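Local coordinates for stage III sporulation protein AF (Bacillus subtilis, PDB 6DCS), which is a component of a channel essential for sporulation, present here as one piece of a longer membrane protein, which carries a ring-building motif and probably helps assemble that channel, at residues A[31-37]-A[61-65]. Residues are numbered along the deposited sequence; the frame is centred on the assembly and turned at random.
Sequences FSHDEYK and YMAPS
M62 reaches from the end of strand 55-63 into the angle between F31 and Y36, and its thioether forms the apolar centre of this contact. From CB, which approaches the Y36 ring obliquely, the chain leaves with CG anti to its own carbonyl carbon (chi1 -77°) and then bends about CB-CG and again about CG-SD. These bends carry M62 SD to 3.9 Å from K37 O and bring M62 CE against the incoming loop. There M62 CE lies 3.5 Å from Y36 CB and 3.8 Å from F31 CD1, on an oblique approach to the phenylalanine ring; the F31 and M62 side chains cross nearly perpendicularly. I98 of helix 81-106 also touches both M62 and Y36, so the methionine lies between the loop and that helix. Along the backbone, A63 N donates to K37 O (2.6 Å). The return bond, from K37 N to A63 O, is weak at 3.4 Å. A63 O also receives a CA-H...O contact from Y36 CA (3.4 Å), while P64 O lies at the edge of the tyrosine ring, near its plane. Replacing Y36 with a glycine would probably deprive M62 CE of its contact with Y36 CB and I98 of an aromatic neighbour. K37 CB meets A63 CB at 3.5 Å, and the lysine's amino end then leads away from strand 55-63. The contact thus joins the loop after helix 11-30 to the end of the second strand, at the open end of the antiparallel hairpin 37-45/55-63, away from its turn, within the alpha-beta-beta-alpha-beta order of the ring-building motif fold.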
loop_
_atom_site.group_PDB
_atom_site.type_symbol
_atom_site.label_atom_id
_atom_site.label_comp_id
_atom_site.label_asym_id
_atom_site.label_seq_id
_atom_site.Cartn_x
_atom_site.Cartn_y
_atom_site.Cartn_z
ATOM N N PHE A 31 6.014 -7.014 -7.595
ATOM C CA PHE A 31 5.318 -6.076 -8.484
ATOM C C PHE A 31 6.348 -5.197 -9.191
ATOM O O PHE A 31 6.360 -3.976 -9.012
ATOM C CB PHE A 31 4.314 -5.181 -7.754
ATOM C CG PHE A 31 3.213 -5.901 -7.031
ATOM C CD1 PHE A 31 1.902 -5.792 -7.470
ATOM C CD2 PHE A 31 3.461 -6.577 -5.851
ATOM C CE1 PHE A 31 0.875 -6.410 -6.779
ATOM C CE2 PHE A 31 2.439 -7.194 -5.164
ATOM C CZ PHE A 31 1.149 -7.112 -5.624
ATOM N N SER A 32 7.221 -5.813 -9.979
ATOM C CA SER A 32 8.053 -5.064 -10.914
ATOM C C SER A 32 7.363 -4.990 -12.269
ATOM O O SER A 32 7.047 -3.900 -12.758
ATOM C CB SER A 32 9.429 -5.730 -11.048
ATOM O OG SER A 32 10.443 -4.798 -11.382
ATOM N N HIS A 33 7.059 -6.159 -12.831
ATOM C CA HIS A 33 6.634 -6.329 -14.215
ATOM C C HIS A 33 5.155 -6.736 -14.204
ATOM O O HIS A 33 4.774 -7.805 -14.719
ATOM C CB HIS A 33 7.488 -7.393 -14.868
ATOM C CG HIS A 33 7.913 -8.472 -13.904
ATOM N ND1 HIS A 33 8.880 -8.281 -12.934
ATOM C CD2 HIS A 33 7.458 -9.739 -13.724
ATOM C CE1 HIS A 33 9.019 -9.386 -12.220
ATOM N NE2 HIS A 33 8.170 -10.289 -12.683
ATOM N N ASP A 34 4.334 -5.863 -13.607
ATOM C CA ASP A 34 2.978 -6.235 -13.196
ATOM C C ASP A 34 2.028 -5.095 -13.531
ATOM O O ASP A 34 2.457 -4.001 -13.906
ATOM C CB ASP A 34 2.899 -6.561 -11.689
ATOM C CG ASP A 34 3.386 -7.975 -11.348
ATOM O OD1 ASP A 34 2.664 -8.665 -10.601
ATOM O OD2 ASP A 34 4.468 -8.392 -11.812
ATOM N N GLU A 35 0.720 -5.359 -13.391
ATOM C CA GLU A 35 -0.272 -4.287 -13.518
ATOM C C GLU A 35 0.052 -3.139 -12.603
ATOM O O GLU A 35 -0.049 -1.974 -12.981
ATOM C CB GLU A 35 -1.674 -4.749 -13.141
ATOM C CG GLU A 35 -2.758 -3.671 -13.286
ATOM C CD GLU A 35 -4.182 -4.209 -13.633
ATOM O OE1 GLU A 35 -4.593 -5.250 -13.074
ATOM O OE2 GLU A 35 -4.818 -3.648 -14.561
ATOM N N TYR A 36 0.417 -3.449 -11.380
ATOM C CA TYR A 36 0.472 -2.451 -10.337
ATOM C C TYR A 36 1.911 -2.230 -9.922
ATOM O O TYR A 36 2.739 -3.146 -9.957
ATOM C CB TYR A 36 -0.399 -2.863 -9.156
ATOM C CG TYR A 36 -1.845 -2.541 -9.421
ATOM C CD1 TYR A 36 -2.845 -3.016 -8.598
ATOM C CD2 TYR A 36 -2.210 -1.732 -10.492
ATOM C CE1 TYR A 36 -4.180 -2.717 -8.834
ATOM C CE2 TYR A 36 -3.547 -1.420 -10.740
ATOM C CZ TYR A 36 -4.529 -1.924 -9.908
ATOM O OH TYR A 36 -5.864 -1.636 -10.121
ATOM N N LYS A 37 2.197 -0.987 -9.601
ATOM C CA LYS A 37 3.505 -0.549 -9.168
ATOM C C LYS A 37 3.329 -0.010 -7.760
ATOM O O LYS A 37 2.440 0.812 -7.510
ATOM C CB LYS A 37 4.037 0.519 -10.130
ATOM C CG LYS A 37 5.512 0.423 -10.540
ATOM C CD LYS A 37 6.301 1.532 -9.838
ATOM C CE LYS A 37 7.810 1.419 -9.995
ATOM N NZ LYS A 37 8.471 2.257 -8.943
ATOM N N TYR A 61 0.291 2.571 -1.571
ATOM C CA TYR A 61 -0.408 3.248 -2.651
ATOM C C TYR A 61 0.050 2.603 -3.948
ATOM O O TYR A 61 1.241 2.651 -4.275
ATOM C CB TYR A 61 -0.121 4.759 -2.610
ATOM C CG TYR A 61 -0.676 5.450 -1.352
ATOM C CD1 TYR A 61 -0.006 5.376 -0.134
ATOM C CD2 TYR A 61 -1.876 6.147 -1.384
ATOM C CE1 TYR A 61 -0.520 5.979 1.018
ATOM C CE2 TYR A 61 -2.388 6.742 -0.253
ATOM C CZ TYR A 61 -1.715 6.665 0.956
ATOM O OH TYR A 61 -2.260 7.282 2.091
ATOM N N MET A 62 -0.887 1.960 -4.653
ATOM C CA MET A 62 -0.581 1.116 -5.803
ATOM C C MET A 62 -0.821 1.893 -7.083
ATOM O O MET A 62 -1.833 2.585 -7.207
ATOM C CB MET A 62 -1.435 -0.147 -5.792
ATOM C CG MET A 62 -0.952 -1.209 -4.803
ATOM S SD MET A 62 0.835 -1.391 -4.652
ATOM C CE MET A 62 1.206 -2.338 -6.138
ATOM N N ALA A 63 0.055 1.764 -7.995
ATOM C CA ALA A 63 0.129 2.639 -9.156
ATOM C C ALA A 63 -0.503 1.991 -10.382
ATOM O O ALA A 63 -0.545 0.763 -10.490
ATOM C CB ALA A 63 1.585 2.988 -9.462
ATOM N N PRO A 64 -0.982 2.808 -11.328
ATOM C CA PRO A 64 -1.617 2.235 -12.531
ATOM C C PRO A 64 -0.668 1.426 -13.408
ATOM O O PRO A 64 -1.044 0.344 -13.874
ATOM C CB PRO A 64 -2.145 3.477 -13.262
ATOM C CG PRO A 64 -1.262 4.597 -12.789
ATOM C CD PRO A 64 -0.994 4.283 -11.348
ATOM N N SER A 65 0.545 1.935 -13.654
ATOM C CA SER A 65 1.563 1.304 -14.508
ATOM C C SER A 65 1.082 1.111 -15.952
ATOM O O SER A 65 1.514 0.185 -16.645
ATOM C CB SER A 65 2.065 -0.020 -13.911
ATOM O OG SER A 65 1.432 -1.156 -14.481
#